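PDB 2Y8Y: CSE3 from Thermus thermophilus, which cleaves CRISPR transcripts as an endoribonuclease of the Cas6/Cse3/CasE family, yielding crRNA that it keeps bound after processing. Local coordinates for residues W129-L134 / F139-G144; P71-L76 / A81-P86. One frame throughout, in Å; residues are numbered along the deposited sequence.

Contact 1: residues W129-L134 / F139-G144. With nucleotides of chain B.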
ATOM      1  N   TRP A 129      11.586  -4.646 -10.939  1.00 11.14           N
ATOM      2  CA  TRP A 129      10.461  -5.304 -10.303  1.00  9.43           C
ATOM      3  C   TRP A 129       9.222  -4.408 -10.403  1.00  9.76           C
ATOM      4  O   TRP A 129       8.146  -4.860 -10.811  1.00  9.62           O
ATOM      5  CB  TRP A 129      10.795  -5.607  -8.839  1.00  9.99           C
ATOM      6  CG  TRP A 129       9.669  -6.245  -8.047  1.00 10.02           C
ATOM      7  CD1 TRP A 129       9.417  -7.580  -7.945  1.00 11.03           C
ATOM      8  CD2 TRP A 129       8.682  -5.590  -7.240  1.00  9.67           C
ATOM      9  NE1 TRP A 129       8.336  -7.803  -7.131  1.00 10.79           N
ATOM     10  CE2 TRP A 129       7.866  -6.593  -6.676  1.00 10.41           C
ATOM     11  CE3 TRP A 129       8.397  -4.246  -6.946  1.00 10.29           C
ATOM     12  CZ2 TRP A 129       6.785  -6.310  -5.839  1.00 11.17           C
ATOM     13  CZ3 TRP A 129       7.317  -3.960  -6.096  1.00 10.88           C
ATOM     14  CH2 TRP A 129       6.528  -4.992  -5.559  1.00 10.92           C
ATOM     15  N   LEU A 130       9.361  -3.139 -10.035  1.00  9.72           N
ATOM     16  CA  LEU A 130       8.225  -2.217 -10.106  1.00 10.12           C
ATOM     17  C   LEU A 130       7.689  -2.168 -11.534  1.00  9.31           C
ATOM     18  O   LEU A 130       6.478  -2.224 -11.745  1.00  9.88           O
ATOM     19  CB  LEU A 130       8.647  -0.819  -9.668  1.00 10.06           C
ATOM     20  CG  LEU A 130       7.544   0.232  -9.788  1.00 10.16           C
ATOM     21  CD1 LEU A 130       6.418  -0.011  -8.774  1.00 13.34           C
ATOM     22  CD2 LEU A 130       8.193   1.564  -9.573  1.00 12.74           C
ATOM     23  N   GLU A 131       8.582  -2.060 -12.516  1.00  9.85           N
ATOM     24  CA  GLU A 131       8.135  -1.982 -13.908  1.00 10.66           C
ATOM     25  C   GLU A 131       7.342  -3.217 -14.299  1.00 10.64           C
ATOM     26  O   GLU A 131       6.294  -3.117 -14.959  1.00 11.52           O
ATOM     27  CB  GLU A 131       9.318  -1.790 -14.856  1.00 12.43           C
ATOM     28  CG  GLU A 131       9.947  -0.420 -14.734  1.00 15.03           C
ATOM     29  CD  GLU A 131      11.281  -0.312 -15.450  1.00 22.13           C
ATOM     30  OE1 GLU A 131      11.916  -1.359 -15.694  1.00 27.05           O
ATOM     31  OE2 GLU A 131      11.702   0.831 -15.738  1.00 25.82           O
ATOM     32  N   ARG A 132       7.839  -4.388 -13.923  1.00 10.13           N
ATOM     33  CA  ARG A 132       7.158  -5.632 -14.256  1.00 10.00           C
ATOM     34  C   ARG A 132       5.798  -5.731 -13.554  1.00  9.09           C
ATOM     35  O   ARG A 132       4.810  -6.123 -14.170  1.00 10.48           O
ATOM     36  CB  ARG A 132       8.037  -6.838 -13.886  1.00 12.31           C
ATOM     37  CG  ARG A 132       7.453  -8.169 -14.307  1.00 14.43           C
ATOM     38  CD  ARG A 132       8.327  -9.353 -13.891  1.00 16.10           C
ATOM     39  NE  ARG A 132       8.483  -9.452 -12.440  1.00 16.60           N
ATOM     40  CZ  ARG A 132       7.527  -9.859 -11.608  1.00 18.09           C
ATOM     41  NH1 ARG A 132       6.335 -10.215 -12.070  1.00 18.75           N
ATOM     42  NH2 ARG A 132       7.764  -9.916 -10.307  1.00 18.56           N
ATOM     43  N   ARG A 133       5.756  -5.400 -12.269  1.00  8.76           N
ATOM     44  CA  ARG A 133       4.497  -5.451 -11.532  1.00 10.14           C
ATOM     45  C   ARG A 133       3.474  -4.512 -12.149  1.00  9.70           C
ATOM     46  O   ARG A 133       2.296  -4.873 -12.296  1.00  9.65           O
ATOM     47  CB  ARG A 133       4.674  -5.069 -10.054  1.00  9.54           C
ATOM     48  CG  ARG A 133       5.530  -6.028  -9.198  1.00 11.11           C
ATOM     49  CD  ARG A 133       5.028  -7.463  -9.191  1.00 15.02           C
ATOM     50  NE  ARG A 133       3.663  -7.617  -8.692  1.00 15.81           N
ATOM     51  CZ  ARG A 133       3.318  -8.459  -7.711  1.00 16.54           C
ATOM     52  NH1 ARG A 133       4.238  -9.183  -7.087  1.00 19.28           N
ATOM     53  NH2 ARG A 133       2.058  -8.543  -7.332  1.00 21.87           N
ATOM     54  N   LEU A 134       3.899  -3.303 -12.488  1.00  8.09           N
ATOM     55  CA  LEU A 134       2.948  -2.330 -13.043  1.00 10.14           C
ATOM     56  C   LEU A 134       2.450  -2.838 -14.387  1.00  9.45           C
ATOM     57  O   LEU A 134       1.258  -2.808 -14.673  1.00  9.69           O
ATOM     58  CB  LEU A 134       3.606  -0.951 -13.190  1.00 10.16           C
ATOM     59  CG  LEU A 134       3.831  -0.217 -11.867  1.00 10.34           C
ATOM     60  CD1 LEU A 134       4.537   1.101 -12.118  1.00 14.80           C
ATOM     61  CD2 LEU A 134       2.515   0.006 -11.135  1.00  9.16           C
ATOM     62  N   PHE A 139      -0.735  -1.143 -15.913  1.00 10.80           N
ATOM     63  CA  PHE A 139      -0.142   0.189 -15.949  1.00 10.30           C
ATOM     64  C   PHE A 139       1.191   0.139 -16.697  1.00 11.34           C
ATOM     65  O   PHE A 139       1.644  -0.930 -17.106  1.00 14.68           O
ATOM     66  CB  PHE A 139       0.150   0.663 -14.521  1.00 10.00           C
ATOM     67  CG  PHE A 139      -1.081   0.927 -13.657  1.00  8.29           C
ATOM     68  CD1 PHE A 139      -1.829   2.078 -13.835  1.00  9.02           C
ATOM     69  CD2 PHE A 139      -1.417   0.064 -12.619  1.00  8.94           C
ATOM     70  CE1 PHE A 139      -2.914   2.350 -13.019  1.00  9.64           C
ATOM     71  CE2 PHE A 139      -2.500   0.341 -11.793  1.00 10.36           C
ATOM     72  CZ  PHE A 139      -3.237   1.485 -11.998  1.00 10.26           C
ATOM     73  N   ARG A 140       1.848   1.279 -16.840  1.00  8.88           N
ATOM     74  CA  ARG A 140       3.226   1.301 -17.346  1.00 10.43           C
ATOM     75  C   ARG A 140       3.894   2.562 -16.829  1.00 12.37           C
ATOM     76  O   ARG A 140       3.304   3.629 -16.882  1.00 12.04           O
ATOM     77  CB  ARG A 140       3.256   1.280 -18.883  1.00 11.81           C
ATOM     78  CG  ARG A 140       4.652   1.043 -19.481  1.00 14.53           C
ATOM     79  CD  ARG A 140       4.629   0.946 -21.011  1.00 20.91           C
ATOM     80  NE  ARG A 140       3.664  -0.040 -21.504  1.00 20.48           N
ATOM     81  CZ  ARG A 140       2.667   0.249 -22.333  1.00 17.55           C
ATOM     82  NH1 ARG A 140       2.511   1.494 -22.756  1.00 22.64           N
ATOM     83  NH2 ARG A 140       1.830  -0.698 -22.731  1.00 17.68           N
ATOM     84  N   LEU A 141       5.130   2.465 -16.341  1.00 13.06           N
ATOM     85  CA  LEU A 141       5.844   3.692 -15.986  1.00 15.68           C
ATOM     86  C   LEU A 141       5.990   4.618 -17.189  1.00 16.61           C
ATOM     87  O   LEU A 141       6.172   4.164 -18.326  1.00 20.45           O
ATOM     88  CB  LEU A 141       7.243   3.377 -15.470  1.00 20.10           C
ATOM     89  CG  LEU A 141       7.433   2.925 -14.042  1.00 19.72           C
ATOM     90  CD1 LEU A 141       8.936   2.790 -13.769  1.00 16.02           C
ATOM     91  CD2 LEU A 141       6.790   3.921 -13.096  1.00 17.21           C
ATOM     92  N   LEU A 142       5.937   5.922 -16.950  1.00 17.03           N
ATOM     93  CA  LEU A 142       6.243   6.887 -17.999  1.00 17.40           C
ATOM     94  C   LEU A 142       7.757   6.983 -18.135  1.00 18.28           C
ATOM     95  O   LEU A 142       8.482   6.702 -17.186  1.00 20.31           O
ATOM     96  CB  LEU A 142       5.681   8.266 -17.655  1.00 24.63           C
ATOM     97  CG  LEU A 142       4.158   8.408 -17.657  1.00 27.04           C
ATOM     98  CD1 LEU A 142       3.754   9.872 -17.616  1.00 30.63           C
ATOM     99  CD2 LEU A 142       3.574   7.729 -18.878  1.00 31.40           C
ATOM    100  N   GLU A 143       8.240   7.378 -19.305  1.00 22.87           N
ATOM    101  CA  GLU A 143       9.683   7.513 -19.469  1.00 36.19           C
ATOM    102  C   GLU A 143      10.151   8.940 -19.726  1.00 43.60           C
ATOM    103  O   GLU A 143       9.348   9.852 -19.918  1.00 47.72           O
ATOM    104  CB  GLU A 143      10.210   6.561 -20.550  1.00 48.04           C
ATOM    105  CG  GLU A 143      10.518   5.169 -20.017  1.00 57.68           C
ATOM    106  CD  GLU A 143      11.067   4.235 -21.078  1.00 66.54           C
ATOM    107  OE1 GLU A 143      11.412   4.717 -22.178  1.00 67.75           O
ATOM    108  OE2 GLU A 143      11.153   3.015 -20.811  1.00 69.03           O
ATOM    109  N   GLY A 144      11.468   9.115 -19.699  1.00 49.62           N
ATOM    110  CA  GLY A 144      12.100  10.378 -20.027  1.00 50.11           C
ATOM    111  C   GLY A 144      13.401  10.104 -20.752  1.00 55.42           C
ATOM    112  O   GLY A 144      13.802   8.949 -20.891  1.00 54.51           O
TER
ATOM    113  P     G B  14       4.695 -12.127  -9.482  1.00 12.73           P
ATOM    114  OP1   G B  14       4.554 -10.743  -9.974  1.00 12.52           O
ATOM    115  OP2   G B  14       5.714 -12.409  -8.442  1.00 14.14           O
ATOM    116  O5'   G B  14       3.298 -12.696  -9.006  1.00 12.35           O
ATOM    117  C5'   G B  14       2.163 -12.607  -9.853  1.00 13.88           C
ATOM    118  C4'   G B  14       1.024 -13.433  -9.331  1.00 13.74           C
ATOM    119  O4'   G B  14       1.390 -14.840  -9.301  1.00 12.38           O
ATOM    120  C3'   G B  14       0.604 -13.160  -7.907  1.00 12.07           C
ATOM    121  O3'   G B  14      -0.147 -11.974  -7.773  1.00 12.47           O
ATOM    122  C2'   G B  14      -0.172 -14.420  -7.574  1.00 13.95           C
ATOM    123  O2'   G B  14      -1.433 -14.425  -8.236  1.00 14.09           O
ATOM    124  C1'   G B  14       0.730 -15.472  -8.223  1.00 13.62           C
ATOM    125  N9    G B  14       1.740 -15.937  -7.263  1.00 12.97           N
ATOM    126  C8    G B  14       3.055 -15.544  -7.123  1.00 12.61           C
ATOM    127  N7    G B  14       3.626 -16.116  -6.097  1.00 13.12           N
ATOM    128  C5    G B  14       2.628 -16.887  -5.513  1.00 13.57           C
ATOM    129  C6    G B  14       2.650 -17.720  -4.362  1.00 15.50           C
ATOM    130  O6    G B  14       3.591 -17.952  -3.595  1.00 16.45           O
ATOM    131  N1    G B  14       1.409 -18.304  -4.126  1.00 15.87           N
ATOM    132  C2    G B  14       0.285 -18.114  -4.905  1.00 14.23           C
ATOM    133  N2    G B  14      -0.825 -18.766  -4.529  1.00 16.96           N
ATOM    134  N3    G B  14       0.255 -17.348  -5.985  1.00 13.76           N
ATOM    135  C4    G B  14       1.452 -16.770  -6.220  1.00 13.29           C
ATOM    136  P     G B  15      -0.073 -11.120  -6.415  1.00 13.21           P
ATOM    137  OP1   G B  15      -0.896  -9.903  -6.637  1.00 14.04           O
ATOM    138  OP2   G B  15       1.352 -10.952  -6.047  1.00 14.19           O
ATOM    139  O5'   G B  15      -0.771 -12.064  -5.347  1.00 14.56           O
ATOM    140  C5'   G B  15      -2.161 -12.317  -5.413  1.00 15.52           C
ATOM    141  C4'   G B  15      -2.587 -13.327  -4.384  1.00 16.59           C
ATOM    142  O4'   G B  15      -1.843 -14.566  -4.543  1.00 15.51           O
ATOM    143  C3'   G B  15      -2.325 -12.970  -2.939  1.00 13.68           C
ATOM    144  O3'   G B  15      -3.192 -11.973  -2.441  1.00 13.50           O
ATOM    145  C2'   G B  15      -2.499 -14.326  -2.278  1.00 16.30           C
ATOM    146  O2'   G B  15      -3.864 -14.709  -2.281  1.00 16.66           O
ATOM    147  C1'   G B  15      -1.749 -15.211  -3.280  1.00 15.52           C
ATOM    148  N9    G B  15      -0.331 -15.320  -2.901  1.00 14.90           N
ATOM    149  C8    G B  15       0.768 -14.665  -3.403  1.00 15.39           C
ATOM    150  N7    G B  15       1.863 -14.957  -2.749  1.00 17.12           N
ATOM    151  C5    G B  15       1.452 -15.822  -1.750  1.00 14.64           C
ATOM    152  C6    G B  15       2.190 -16.467  -0.730  1.00 16.62           C
ATOM    153  O6    G B  15       3.395 -16.398  -0.503  1.00 18.26           O
ATOM    154  N1    G B  15       1.375 -17.260   0.080  1.00 17.51           N
ATOM    155  C2    G B  15       0.018 -17.400  -0.069  1.00 14.73           C
ATOM    156  N2    G B  15      -0.598 -18.207   0.814  1.00 18.30           N
ATOM    157  N3    G B  15      -0.682 -16.817  -1.021  1.00 16.99           N
ATOM    158  C4    G B  15       0.100 -16.039  -1.816  1.00 15.11           C
TER
HETATM  159  O   HOH W   1       6.345  -0.204 -16.371  1.00 21.71           O
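Phe139 N donates to Leu134 O (2.9 Å) where helix 123-136 turns back into strand 139-144, and the axes of 129-134 and 139-141 run nearly antiparallel, at 153° and 7.2 Å apart. The helix runs through a short connection into this strand of the larger antiparallel sheet, an alpha-beta unit of a ferredoxin-like protein. The helix packs on the sheet with one side and meets RNA with another. A water makes a second backbone link, accepting from Leu141 N and donating to Glu131 O.

Leu134 fills the angle between the two segments. Its CD1 lies against Leu141 CD2 at 3.7 Å, and its CB faces Phe139 CB. The Phe139 ring leads away from the helix to pack on Leu184 and on helix 189-198. Leu141 CD1 points at the Glu131 chain and touches Glu131 CG at 3.5 Å, the two side chains crossing at about a right angle. Phe101 of strand 98-110 also packs on Leu141.

Arg132 and Arg133 turn to the RNA. Arg133 CG sits over the centre of the Trp129 ring, 3.4 Å above its plane. Bends at chi2 and chi3 (-57° and -59°) fold the Arg133 chain so that its guanidinium reaches between two phosphates. Glu136 forms a salt bridge with Arg133 NE, which probably steadies the group. One face of this guanidinium lies against OP1 of G14 of chain B, while Arg133 NH2 bonds to OP2 of G15 of chain B at 2.8 Å. Arg132 approaches the same G14 oxygen with its guanidinium edge in plane, and its NH1 donates to OP1 of G14 of chain B at 2.8 Å.

Contact 2: residues P71-L76 / A81-P86; sequences PDWSVL and AQVFPP
Trp73, Leu76 and Pro71 meet Val83 and Pro86 in an apolar surface contact with no hydrogen bond across it. It joins the loop after strand 62-67 to strand 81-89, an outermost strand of the four-stranded antiparallel sheet.

Val83 reaches both Trp73 and Leu76, one with each methyl. Val83 CG1 stands anti to the backbone N (chi1 -177°) and meets the indole obliquely, 4.0 Å from Trp73 CD1. Val83 CG2 lies 3.7 Å from Leu76 CD1, where the two side chains meet tip to tip. Pro86 comes to the edge of the indole, with Pro86 CG near the ring plane and 3.7 Å from Trp73 CD1. The ring of Pro86 and the indole pass alongside each other, pointing opposite ways. Pro71 adds a looser touch, Pro71 CG to Pro86 CB at 4.3 Å.

The sheet has strand order 2-3-1-4, with 81-89 beside strand 5-12, and belongs to a ferredoxin-like fold. The indole N-H of Trp73 is used by that neighbouring strand: NE1 is hydrogen-bonded to Thr8 OG1. Leu33 of helix 26-34 also packs on Trp73.

An Asx turn shapes the loop as it enters the short 3-10 segment 73-75. Asp72 OD1 accepts from Ser74 N at 3.1 Å, nearly along its C-O axis. Ser74 OG donates to the same Asp72 OD1 at 2.7 Å, from above the carboxylate plane. Two donors thus grip one oxygen of Asp72. Leu76 N donates to Trp73 O at 3.1 Å.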
ATOM      1  N   PRO A  71     -15.530   1.056   6.145  1.00 14.45           N
ATOM      2  CA  PRO A  71     -14.944   0.773   7.456  1.00 16.27           C
ATOM      3  C   PRO A  71     -15.788   1.354   8.580  1.00 20.79           C
ATOM      4  O   PRO A  71     -16.531   2.310   8.354  1.00 18.46           O
ATOM      5  CB  PRO A  71     -13.599   1.502   7.390  1.00 14.88           C
ATOM      6  CG  PRO A  71     -13.862   2.664   6.472  1.00 17.39           C
ATOM      7  CD  PRO A  71     -14.883   2.200   5.475  1.00 16.32           C
ATOM      8  N   ASP A  72     -15.691   0.774   9.770  1.00 16.57           N
ATOM      9  CA  ASP A  72     -16.300   1.391  10.942  1.00 19.26           C
ATOM     10  C   ASP A  72     -15.206   1.709  11.957  1.00 17.58           C
ATOM     11  O   ASP A  72     -14.691   0.836  12.663  1.00 18.75           O
ATOM     12  CB  ASP A  72     -17.422   0.537  11.543  1.00 23.75           C
ATOM     13  CG  ASP A  72     -18.329   1.348  12.474  1.00 27.11           C
ATOM     14  OD1 ASP A  72     -17.790   2.225  13.179  1.00 24.71           O
ATOM     15  OD2 ASP A  72     -19.575   1.142  12.496  1.00 21.82           O
ATOM     16  N   TRP A  73     -14.845   2.981  12.011  1.00 16.51           N
ATOM     17  CA  TRP A  73     -13.738   3.406  12.848  1.00 20.20           C
ATOM     18  C   TRP A  73     -14.104   3.645  14.309  1.00 19.62           C
ATOM     19  O   TRP A  73     -13.260   4.063  15.092  1.00 20.71           O
ATOM     20  CB  TRP A  73     -13.041   4.629  12.246  1.00 16.44           C
ATOM     21  CG  TRP A  73     -12.411   4.296  10.943  1.00 15.32           C
ATOM     22  CD1 TRP A  73     -12.827   4.688   9.702  1.00 16.21           C
ATOM     23  CD2 TRP A  73     -11.275   3.446  10.735  1.00 17.96           C
ATOM     24  NE1 TRP A  73     -12.002   4.160   8.736  1.00 15.52           N
ATOM     25  CE2 TRP A  73     -11.044   3.390   9.343  1.00 18.25           C
ATOM     26  CE3 TRP A  73     -10.423   2.740  11.591  1.00 16.03           C
ATOM     27  CZ2 TRP A  73      -9.991   2.653   8.785  1.00 15.79           C
ATOM     28  CZ3 TRP A  73      -9.379   2.017  11.042  1.00 16.10           C
ATOM     29  CH2 TRP A  73      -9.177   1.970   9.645  1.00 16.29           C
ATOM     30  N   SER A  74     -15.355   3.370  14.674  1.00 18.10           N
ATOM     31  CA  SER A  74     -15.761   3.422  16.074  1.00 17.73           C
ATOM     32  C   SER A  74     -15.031   2.361  16.892  1.00 20.24           C
ATOM     33  O   SER A  74     -15.082   2.371  18.125  1.00 21.87           O
ATOM     34  CB  SER A  74     -17.278   3.247  16.228  1.00 22.58           C
ATOM     35  OG  SER A  74     -17.691   1.947  15.847  1.00 21.47           O
ATOM     36  N   VAL A  75     -14.343   1.455  16.194  1.00 21.14           N
ATOM     37  CA  VAL A  75     -13.584   0.391  16.846  1.00 25.98           C
ATOM     38  C   VAL A  75     -12.308   0.901  17.500  1.00 27.76           C
ATOM     39  O   VAL A  75     -11.743   0.236  18.367  1.00 29.64           O
ATOM     40  CB  VAL A  75     -13.210  -0.741  15.861  1.00 25.11           C
ATOM     41  CG1 VAL A  75     -14.468  -1.366  15.278  1.00 28.61           C
ATOM     42  CG2 VAL A  75     -12.288  -0.224  14.751  1.00 24.96           C
ATOM     43  N   LEU A  76     -11.853   2.079  17.086  1.00 26.76           N
ATOM     44  CA  LEU A  76     -10.611   2.635  17.616  1.00 22.61           C
ATOM     45  C   LEU A  76     -10.762   3.085  19.059  1.00 30.02           C
ATOM     46  O   LEU A  76     -11.845   3.496  19.487  1.00 30.74           O
ATOM     47  CB  LEU A  76     -10.144   3.819  16.776  1.00 24.29           C
ATOM     48  CG  LEU A  76      -9.809   3.508  15.321  1.00 19.74           C
ATOM     49  CD1 LEU A  76      -9.423   4.777  14.575  1.00 25.78           C
ATOM     50  CD2 LEU A  76      -8.693   2.462  15.224  1.00 23.36           C
ATOM     51  N   ALA A  81      -6.598   8.261  17.531  1.00 28.05           N
ATOM     52  CA  ALA A  81      -6.340   9.037  16.330  1.00 25.49           C
ATOM     53  C   ALA A  81      -7.436  10.045  16.020  1.00 25.46           C
ATOM     54  O   ALA A  81      -8.574   9.923  16.482  1.00 27.55           O
ATOM     55  CB  ALA A  81      -6.139   8.103  15.142  1.00 24.95           C
ATOM     56  N   GLN A  82      -7.075  11.051  15.236  1.00 24.87           N
ATOM     57  CA  GLN A  82      -8.057  11.892  14.587  1.00 26.92           C
ATOM     58  C   GLN A  82      -8.442  11.184  13.297  1.00 23.82           C
ATOM     59  O   GLN A  82      -7.601  10.970  12.421  1.00 22.75           O
ATOM     60  CB  GLN A  82      -7.475  13.270  14.289  1.00 30.45           C
ATOM     61  CG  GLN A  82      -8.450  14.212  13.616  1.00 44.34           C
ATOM     62  CD  GLN A  82      -7.887  15.607  13.460  1.00 59.27           C
ATOM     63  OE1 GLN A  82      -6.728  15.861  13.794  1.00 67.34           O
ATOM     64  NE2 GLN A  82      -8.705  16.524  12.953  1.00 59.55           N
ATOM     65  N   VAL A  83      -9.702  10.775  13.201  1.00 22.98           N
ATOM     66  CA  VAL A  83     -10.208  10.086  12.018  1.00 23.21           C
ATOM     67  C   VAL A  83     -10.866  11.085  11.082  1.00 27.50           C
ATOM     68  O   VAL A  83     -11.902  11.652  11.407  1.00 26.46           O
ATOM     69  CB  VAL A  83     -11.265   9.018  12.380  1.00 26.47           C
ATOM     70  CG1 VAL A  83     -11.723   8.272  11.129  1.00 29.18           C
ATOM     71  CG2 VAL A  83     -10.730   8.056  13.430  1.00 27.31           C
ATOM     72  N   PHE A  84     -10.265  11.316   9.924  1.00 24.02           N
ATOM     73  CA  PHE A  84     -10.911  12.147   8.917  1.00 22.49           C
ATOM     74  C   PHE A  84     -12.019  11.326   8.270  1.00 20.10           C
ATOM     75  O   PHE A  84     -11.894  10.108   8.146  1.00 22.88           O
ATOM     76  CB  PHE A  84      -9.886  12.630   7.886  1.00 23.37           C
ATOM     77  CG  PHE A  84      -9.007  13.738   8.392  1.00 26.19           C
ATOM     78  CD1 PHE A  84      -8.060  13.498   9.373  1.00 27.80           C
ATOM     79  CD2 PHE A  84      -9.140  15.025   7.899  1.00 32.35           C
ATOM     80  CE1 PHE A  84      -7.261  14.518   9.850  1.00 36.36           C
ATOM     81  CE2 PHE A  84      -8.339  16.053   8.375  1.00 38.30           C
ATOM     82  CZ  PHE A  84      -7.401  15.797   9.349  1.00 37.35           C
ATOM     83  N   PRO A  85     -13.115  11.979   7.873  1.00 23.29           N
ATOM     84  CA  PRO A  85     -14.241  11.270   7.256  1.00 23.24           C
ATOM     85  C   PRO A  85     -13.779  10.356   6.121  1.00 21.85           C
ATOM     86  O   PRO A  85     -13.157  10.821   5.168  1.00 22.11           O
ATOM     87  CB  PRO A  85     -15.111  12.412   6.721  1.00 23.32           C
ATOM     88  CG  PRO A  85     -14.844  13.534   7.660  1.00 29.02           C
ATOM     89  CD  PRO A  85     -13.385  13.419   8.031  1.00 27.52           C
ATOM     90  N   PRO A  86     -14.059   9.052   6.229  1.00 18.80           N
ATOM     91  CA  PRO A  86     -13.676   8.156   5.135  1.00 17.95           C
ATOM     92  C   PRO A  86     -14.310   8.598   3.829  1.00 19.70           C
ATOM     93  O   PRO A  86     -15.459   9.034   3.825  1.00 21.35           O
ATOM     94  CB  PRO A  86     -14.235   6.807   5.582  1.00 18.16           C
ATOM     95  CG  PRO A  86     -14.212   6.892   7.072  1.00 20.28           C
ATOM     96  CD  PRO A  86     -14.620   8.312   7.372  1.00 18.63           C
TER

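Contact 1 and contact 2 lie on opposite sides of the chain's centre. Their centres are 34 Å apart and their nearest atoms about 21 Å apart, so they do not touch. Along the chain they come in series, since 71-76 / 81-86 closes before 129-134 / 139-144 opens. Each joins parts around a different antiparallel sheet: contact 2 the four-stranded one, contact 1 the larger, branched one. Contact 1 binds the RNA directly. The nearest atom of contact 2 stays about 9 Å from the nucleic acid. Neither is at Tyr27, the residue inferred to stabilise the transition state.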